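ThiJ/PfpI family protein (PDB 4P5P) probably acts as a glyoxalase III of the Hsp31-like DJ-1/PfpI family, and is a Francisella virulence factor thought to have cysteine protease character. Local coordinates at residues S195-D200 with I204-P209; K164-T169 with S191-Y196. All coordinates share one frame; numbering follows the deposited sequence. Where two conformers were deposited one is given.

Contact 1: residues S195-D200 with I204-P209; sequences SYVKSD and ITAQNP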
ATOM      1  N   SER A 195      -9.842   6.396  11.431  1.00 20.54           N
ATOM      2  CA  SER A 195     -10.049   5.854  10.095  1.00 18.73           C
ATOM      3  C   SER A 195     -10.376   6.983   9.126  1.00 20.03           C
ATOM      4  O   SER A 195     -11.260   7.814   9.385  1.00 21.79           O
ATOM      5  CB  SER A 195     -11.167   4.819  10.103  1.00 18.90           C
ATOM      6  OG  SER A 195     -11.361   4.260   8.811  1.00 18.94           O
ATOM      7  N   TYR A 196      -9.655   7.009   8.009  1.00 18.67           N
ATOM      8  CA  TYR A 196      -9.811   8.067   7.014  1.00 17.56           C
ATOM      9  C   TYR A 196      -9.436   7.553   5.639  1.00 16.42           C
ATOM     10  O   TYR A 196      -8.307   7.117   5.421  1.00 16.20           O
ATOM     11  CB  TYR A 196      -8.957   9.270   7.376  1.00 17.68           C
ATOM     12  CG  TYR A 196      -9.274  10.519   6.579  1.00 17.29           C
ATOM     13  CD1 TYR A 196     -10.521  11.118   6.662  1.00 17.93           C
ATOM     14  CD2 TYR A 196      -8.321  11.121   5.771  1.00 17.22           C
ATOM     15  CE1 TYR A 196     -10.811  12.272   5.956  1.00 16.55           C
ATOM     16  CE2 TYR A 196      -8.605  12.282   5.063  1.00 16.45           C
ATOM     17  CZ  TYR A 196      -9.854  12.852   5.157  1.00 16.89           C
ATOM     18  OH  TYR A 196     -10.142  14.006   4.446  1.00 17.67           O
ATOM     19  N   VAL A 197     -10.404   7.598   4.732  1.00 16.39           N
ATOM     20  CA  VAL A 197     -10.253   7.085   3.382  1.00 15.36           C
ATOM     21  C   VAL A 197     -10.716   8.120   2.363  1.00 16.18           C
ATOM     22  O   VAL A 197     -11.797   8.690   2.486  1.00 17.37           O
ATOM     23  CB  VAL A 197     -11.051   5.781   3.192  1.00 16.56           C
ATOM     24  CG1 VAL A 197     -10.914   5.249   1.767  1.00 16.26           C
ATOM     25  CG2 VAL A 197     -10.592   4.739   4.200  1.00 17.71           C
ATOM     26  N   LYS A 198      -9.882   8.340   1.350  1.00 14.30           N
ATOM     27  CA  LYS A 198     -10.199   9.219   0.241  1.00 15.26           C
ATOM     28  C   LYS A 198     -10.325   8.434  -1.055  1.00 15.55           C
ATOM     29  O   LYS A 198      -9.612   7.453  -1.254  1.00 14.91           O
ATOM     30  CB  LYS A 198      -9.118  10.290   0.092  1.00 16.25           C
ATOM     31  CG  LYS A 198      -9.007  11.227   1.304  1.00 16.99           C
ATOM     32  CD  LYS A 198     -10.286  12.030   1.574  1.00 19.35           C
ATOM     33  CE  LYS A 198     -10.699  12.871   0.398  1.00 20.14           C
ATOM     34  NZ  LYS A 198     -11.836  13.783   0.706  1.00 22.96           N
ATOM     35  N   SER A 199     -11.237   8.871  -1.917  1.00 16.65           N
ATOM     36  CA  SER A 199     -11.460   8.230  -3.201  0.59 16.66           C
ATOM     37  C   SER A 199     -11.653   9.299  -4.278  1.00 17.43           C
ATOM     38  O   SER A 199     -12.577  10.119  -4.199  1.00 20.71           O
ATOM     39  CB  SER A 199     -12.665   7.295  -3.127  0.59 17.18           C
ATOM     40  OG  SER A 199     -12.738   6.464  -4.270  0.59 17.75           O
ATOM     41  N   ASP A 200     -10.781   9.284  -5.276  1.00 16.99           N
ATOM     42  CA  ASP A 200     -10.809  10.264  -6.352  1.00 16.68           C
ATOM     43  C   ASP A 200     -10.385   9.568  -7.635  1.00 17.33           C
ATOM     44  O   ASP A 200      -9.253   9.103  -7.740  1.00 17.85           O
ATOM     45  CB  ASP A 200      -9.874  11.436  -6.031  1.00 17.69           C
ATOM     46  CG  ASP A 200     -10.081  12.622  -6.938  1.00 19.71           C
ATOM     47  OD1 ASP A 200     -10.507  12.430  -8.094  1.00 21.85           O
ATOM     48  OD2 ASP A 200      -9.806  13.748  -6.507  1.00 20.64           O
ATOM     49  N   ILE A 204      -7.786   5.276  -4.482  1.00 13.32           N
ATOM     50  CA  ILE A 204      -8.294   5.163  -3.132  1.00 13.32           C
ATOM     51  C   ILE A 204      -7.117   5.147  -2.178  1.00 13.69           C
ATOM     52  O   ILE A 204      -6.263   4.268  -2.261  1.00 14.41           O
ATOM     53  CB  ILE A 204      -9.145   3.892  -2.959  1.00 14.65           C
ATOM     54  CG1 ILE A 204     -10.333   3.948  -3.928  1.00 16.19           C
ATOM     55  CG2 ILE A 204      -9.623   3.766  -1.518  1.00 14.65           C
ATOM     56  CD1 ILE A 204     -11.087   2.646  -4.052  1.00 17.79           C
ATOM     57  N   THR A 205      -7.059   6.121  -1.286  1.00 13.31           N
ATOM     58  CA  THR A 205      -5.980   6.192  -0.317  1.00 12.84           C
ATOM     59  C   THR A 205      -6.535   6.192   1.108  1.00 13.62           C
ATOM     60  O   THR A 205      -7.681   6.578   1.351  1.00 14.20           O
ATOM     61  CB  THR A 205      -5.083   7.438  -0.544  1.00 12.91           C
ATOM     62  OG1 THR A 205      -5.881   8.624  -0.593  1.00 12.24           O
ATOM     63  CG2 THR A 205      -4.311   7.339  -1.863  1.00 12.51           C
ATOM     64  N   ALA A 206      -5.728   5.710   2.037  1.00 12.53           N
ATOM     65  CA  ALA A 206      -6.145   5.537   3.424  1.00 12.59           C
ATOM     66  C   ALA A 206      -4.993   5.951   4.326  1.00 12.68           C
ATOM     67  O   ALA A 206      -3.826   5.835   3.960  1.00 14.20           O
ATOM     68  CB  ALA A 206      -6.566   4.100   3.688  1.00 12.94           C
ATOM     69  N   GLN A 207      -5.320   6.458   5.506  1.00 13.70           N
ATOM     70  CA  GLN A 207      -4.347   7.193   6.299  1.00 14.71           C
ATOM     71  C   GLN A 207      -3.414   6.335   7.162  1.00 15.06           C
ATOM     72  O   GLN A 207      -2.237   6.647   7.276  1.00 14.79           O
ATOM     73  CB  GLN A 207      -5.098   8.178   7.190  1.00 15.80           C
ATOM     74  CG  GLN A 207      -4.211   9.100   7.997  1.00 16.64           C
ATOM     75  CD  GLN A 207      -5.018  10.145   8.730  1.00 18.63           C
ATOM     76  OE1 GLN A 207      -6.074  10.564   8.256  1.00 18.79           O
ATOM     77  NE2 GLN A 207      -4.533  10.566   9.891  1.00 19.80           N
ATOM     78  N   ASN A 208      -3.938   5.266   7.758  1.00 14.10           N
ATOM     79  CA  ASN A 208      -3.262   4.599   8.865  1.00 14.12           C
ATOM     80  C   ASN A 208      -3.787   3.166   9.022  1.00 14.44           C
ATOM     81  O   ASN A 208      -4.712   2.771   8.324  1.00 14.19           O
ATOM     82  CB  ASN A 208      -3.457   5.433  10.140  1.00 16.16           C
ATOM     83  CG  ASN A 208      -4.903   5.771  10.387  1.00 17.09           C
ATOM     84  OD1 ASN A 208      -5.789   4.965  10.106  1.00 16.98           O
ATOM     85  ND2 ASN A 208      -5.162   6.988  10.892  1.00 19.20           N
ATOM     86  N   PRO A 209      -3.170   2.362   9.907  1.00 14.94           N
ATOM     87  CA  PRO A 209      -3.643   0.985  10.051  1.00 15.43           C
ATOM     88  C   PRO A 209      -5.105   0.933  10.484  1.00 15.58           C
ATOM     89  O   PRO A 209      -5.815  -0.027  10.160  1.00 16.17           O
ATOM     90  CB  PRO A 209      -2.724   0.413  11.132  1.00 16.13           C
ATOM     91  CG  PRO A 209      -1.502   1.244  11.069  1.00 15.90           C
ATOM     92  CD  PRO A 209      -1.971   2.614  10.723  1.00 15.16           C
TER

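Contact 2: residues K164-T169 with S191-Y196; sequences KIVGLT and SEWQSY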
ATOM      1  N   LYS A 164       5.293  12.132  13.707  1.00 22.93           N
ATOM      2  CA  LYS A 164       5.917  12.763  14.866  1.00 25.42           C
ATOM      3  C   LYS A 164       5.619  11.997  16.157  1.00 25.28           C
ATOM      4  O   LYS A 164       6.501  11.811  16.998  1.00 25.98           O
ATOM      5  CB  LYS A 164       5.447  14.217  14.972  1.00 29.36           C
ATOM      6  CG  LYS A 164       6.176  15.025  16.030  1.00 35.14           C
ATOM      7  CD  LYS A 164       5.772  16.491  15.995  1.00 40.31           C
ATOM      8  CE  LYS A 164       6.396  17.257  17.152  1.00 43.54           C
ATOM      9  NZ  LYS A 164       6.244  18.730  17.011  1.00 45.82           N
ATOM     10  N   ILE A 165       4.381  11.548  16.306  1.00 26.05           N
ATOM     11  CA  ILE A 165       3.988  10.780  17.481  1.00 25.40           C
ATOM     12  C   ILE A 165       4.826   9.509  17.637  1.00 26.51           C
ATOM     13  O   ILE A 165       5.215   9.165  18.751  1.00 27.35           O
ATOM     14  CB  ILE A 165       2.491  10.418  17.424  1.00 26.51           C
ATOM     15  CG1 ILE A 165       1.647  11.684  17.611  1.00 26.35           C
ATOM     16  CG2 ILE A 165       2.119   9.395  18.496  1.00 26.83           C
ATOM     17  CD1 ILE A 165       0.189  11.518  17.234  1.00 26.48           C
ATOM     18  N   VAL A 166       5.112   8.814  16.535  1.00 26.31           N
ATOM     19  CA  VAL A 166       5.883   7.567  16.606  1.00 27.78           C
ATOM     20  C   VAL A 166       7.400   7.811  16.569  1.00 28.64           C
ATOM     21  O   VAL A 166       8.193   6.862  16.604  1.00 29.73           O
ATOM     22  CB  VAL A 166       5.493   6.587  15.467  1.00 28.15           C
ATOM     23  CG1 VAL A 166       4.020   6.221  15.564  1.00 28.21           C
ATOM     24  CG2 VAL A 166       5.819   7.162  14.098  1.00 27.79           C
ATOM     25  N   GLY A 167       7.795   9.079  16.489  1.00 27.60           N
ATOM     26  CA  GLY A 167       9.186   9.471  16.638  1.00 27.99           C
ATOM     27  C   GLY A 167      10.102   9.193  15.460  1.00 28.06           C
ATOM     28  O   GLY A 167      11.311   9.047  15.638  1.00 29.19           O
ATOM     29  N   LEU A 168       9.546   9.144  14.253  1.00 26.91           N
ATOM     30  CA  LEU A 168      10.327   8.764  13.079  1.00 26.67           C
ATOM     31  C   LEU A 168      10.412   9.866  12.031  1.00 25.90           C
ATOM     32  O   LEU A 168      10.871   9.620  10.930  1.00 23.89           O
ATOM     33  CB  LEU A 168       9.735   7.498  12.453  1.00 26.98           C
ATOM     34  CG  LEU A 168       9.862   6.239  13.319  1.00 27.65           C
ATOM     35  CD1 LEU A 168       9.009   5.108  12.751  1.00 26.89           C
ATOM     36  CD2 LEU A 168      11.319   5.803  13.433  1.00 29.30           C
ATOM     37  N   THR A 169       9.998  11.077  12.385  1.00 27.17           N
ATOM     38  CA  THR A 169      10.051  12.213  11.469  0.68 28.29           C
ATOM     39  C   THR A 169      11.448  12.394  10.889  1.00 28.60           C
ATOM     40  O   THR A 169      11.600  12.740   9.718  1.00 28.09           O
ATOM     41  CB  THR A 169       9.629  13.519  12.175  0.68 29.13           C
ATOM     42  OG1 THR A 169       8.286  13.393  12.652  0.68 29.27           O
ATOM     43  CG2 THR A 169       9.706  14.712  11.225  0.68 29.11           C
ATOM     44  N   SER A 191      -7.998  13.218  12.389  0.55 22.40           N
ATOM     45  CA  SER A 191      -7.249  13.195  13.634  0.55 23.02           C
ATOM     46  C   SER A 191      -6.439  11.906  13.751  0.55 23.97           C
ATOM     47  O   SER A 191      -6.790  10.898  13.137  0.55 24.09           O
ATOM     48  CB  SER A 191      -8.203  13.327  14.814  0.55 24.03           C
ATOM     49  OG  SER A 191      -7.489  13.564  16.004  0.55 23.41           O
ATOM     50  N   GLU A 192      -5.360  11.926  14.532  1.00 25.07           N
ATOM     51  CA  GLU A 192      -4.453  10.763  14.604  1.00 26.73           C
ATOM     52  C   GLU A 192      -5.142   9.437  14.961  1.00 25.24           C
ATOM     53  O   GLU A 192      -5.996   9.362  15.857  1.00 25.95           O
ATOM     54  CB  GLU A 192      -3.311  11.006  15.601  1.00 27.83           C
ATOM     55  CG  GLU A 192      -3.733  11.141  17.072  1.00 29.83           C
ATOM     56  CD  GLU A 192      -3.777  12.576  17.557  1.00 31.53           C
ATOM     57  OE1 GLU A 192      -3.776  13.496  16.711  1.00 33.45           O
ATOM     58  OE2 GLU A 192      -3.823  12.785  18.793  1.00 32.06           O
ATOM     59  N   TRP A 193      -4.757   8.402  14.218  1.00 24.26           N
ATOM     60  CA  TRP A 193      -5.223   7.028  14.427  1.00 22.67           C
ATOM     61  C   TRP A 193      -6.716   6.846  14.201  1.00 23.03           C
ATOM     62  O   TRP A 193      -7.276   5.803  14.553  1.00 24.36           O
ATOM     63  CB  TRP A 193      -4.858   6.553  15.825  1.00 23.51           C
ATOM     64  CG  TRP A 193      -3.500   6.979  16.244  1.00 24.33           C
ATOM     65  CD1 TRP A 193      -3.177   7.696  17.357  1.00 24.41           C
ATOM     66  CD2 TRP A 193      -2.269   6.739  15.549  1.00 23.80           C
ATOM     67  NE1 TRP A 193      -1.820   7.909  17.405  1.00 25.29           N
ATOM     68  CE2 TRP A 193      -1.240   7.331  16.307  1.00 24.81           C
ATOM     69  CE3 TRP A 193      -1.939   6.077  14.363  1.00 23.44           C
ATOM     70  CZ2 TRP A 193       0.102   7.276  15.917  1.00 25.25           C
ATOM     71  CZ3 TRP A 193      -0.611   6.024  13.981  1.00 23.54           C
ATOM     72  CH2 TRP A 193       0.392   6.622  14.752  1.00 24.84           C
ATOM     73  N   GLN A 194      -7.347   7.836  13.577  1.00 22.27           N
ATOM     74  CA  GLN A 194      -8.732   7.717  13.142  1.00 23.27           C
ATOM     75  C   GLN A 194      -8.807   7.176  11.718  1.00 21.48           C
ATOM     76  O   GLN A 194      -7.947   7.470  10.893  1.00 22.56           O
ATOM     77  CB  GLN A 194      -9.429   9.073  13.218  1.00 26.46           C
ATOM     78  CG  GLN A 194      -9.423   9.666  14.602  1.00 30.86           C
ATOM     79  CD  GLN A 194     -10.263   8.860  15.561  1.00 34.91           C
ATOM     80  OE1 GLN A 194     -11.493   8.929  15.528  1.00 37.67           O
ATOM     81  NE2 GLN A 194      -9.608   8.090  16.423  1.00 35.58           N
ATOM     82  N   SER A 195      -9.842   6.396  11.431  1.00 20.54           N
ATOM     83  CA  SER A 195     -10.049   5.854  10.095  1.00 18.73           C
ATOM     84  C   SER A 195     -10.376   6.983   9.126  1.00 20.03           C
ATOM     85  O   SER A 195     -11.260   7.814   9.385  1.00 21.79           O
ATOM     86  CB  SER A 195     -11.167   4.819  10.103  1.00 18.90           C
ATOM     87  OG  SER A 195     -11.361   4.260   8.811  1.00 18.94           O
ATOM     88  N   TYR A 196      -9.655   7.009   8.009  1.00 18.67           N
ATOM     89  CA  TYR A 196      -9.811   8.067   7.014  1.00 17.56           C
ATOM     90  C   TYR A 196      -9.436   7.553   5.639  1.00 16.42           C
ATOM     91  O   TYR A 196      -8.307   7.117   5.421  1.00 16.20           O
ATOM     92  CB  TYR A 196      -8.957   9.270   7.376  1.00 17.68           C
ATOM     93  CG  TYR A 196      -9.274  10.519   6.579  1.00 17.29           C
ATOM     94  CD1 TYR A 196     -10.521  11.118   6.662  1.00 17.93           C
ATOM     95  CD2 TYR A 196      -8.321  11.121   5.771  1.00 17.22           C
ATOM     96  CE1 TYR A 196     -10.811  12.272   5.956  1.00 16.55           C
ATOM     97  CE2 TYR A 196      -8.605  12.282   5.063  1.00 16.45           C
ATOM     98  CZ  TYR A 196      -9.854  12.852   5.157  1.00 16.89           C
ATOM     99  OH  TYR A 196     -10.142  14.006   4.446  1.00 17.67           O
TER

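Contact 1: residues S195-D200 with I204-P209
Y196 and Q207 meet where strands 197-200 and 203-206 run into their flanking loops, and their backbones open a short antiparallel pairing. Q207 N gives its hydrogen to Y196 O at 3.1 Å, a bent bond with 138° at the hydrogen. Farther in, K198 and T205 form the hydrogen-bonded pair: K198 N reaches T205 O at 2.8 Å and T205 N reaches K198 O at 2.9 Å. V197 with A206 and S199 with I204 are the non-hydrogen-bonded pairs on either side of it.

The Q207 side chain can be followed outward. Its CB packs 4.0 Å from Y196 CB; CG, anti to the backbone N (chi1 -175°), starts an extended chain that brings the amide obliquely across the tyrosine. There OE1 sits 3.3 Å from Y196 CB and 3.4 Å from Y196 CD2, with amide and ring planes 79° apart. The same oxygen accepts a hydrogen bond from A190 N and NE2 bonds E162, so both ends of the amide are held, while the Y196 hydroxyl pairs with S188.

On the face bearing V197, S199, I204 and A206, V197 CG1 touches I204 CG2 at 3.8 Å. Helix 212-222 lies against this side, whereas the other face carries K198, salt-bridged to E154, and T205, whose OG1 accepts from T156 N. Strand 203-206 also pairs, in parallel, with strand 127-130, so the hairpin adds 197-200 as an antiparallel outermost strand to the otherwise parallel, flavodoxin-like sheet.

Contact 2: residues K164-T169 with S191-Y196
I165, the last residue of helix 160-165, and V166 just after it touch the indole of W193, and I165 also meets the aliphatic part of E192. The closest approach is V166 CG1 to W193 CH2 at 3.7 Å, with I165 CG2 next to W193 CZ2 at 3.9 Å. Both methyls come in at the edge of the six-membered ring, near its plane, so this is edge packing and not a stack over a face. With CG2 anti to the backbone N and CG1 beside it (chi1 -70°), I165 sends CG2 to the indole edge and CD1 to the glutamate, 3.9 Å from both E192 CB and E192 CG. E192 CB also sits above one indole face, offset toward its rim.

Beyond this patch the contact is loose. Its total buried surface is only 153 Å², I165 and V166 remain exposed, and after them the chain turns away through G167, whose positive phi ends the helix in a Schellman motif. The loop is shaped by a type II turn from S191 to Q194. E192 OE1 bonds N161 and W193 N bonds E162, tying the loop to the same helix. No hydrogen bond crosses between 164-169 and 191-196 themselves, which implies a meeting that rests on van der Waals and hydrophobic contact.

How the contacts relate
Contact 1 is partly buried, about 11 Å from the centre of the chain to its own centre, whereas contact 2 lies at the surface, about 17 Å out by the same measure. The first holds two sheet strands together through backbone hydrogen bonds; between its own two segments, a helix end and a loop, the second has apolar touch and no hydrogen bond. They share S195 and Y196, since the loop of contact 2 leads directly into the edge strand of contact 1. N208 ND2 probably hydrogen-bonds Q194 O at 2.8 Å, directly linking the two. E162 of helix 160-165 also bridges them, accepting from the side chains of Q207 and N208 and from the backbone of W193.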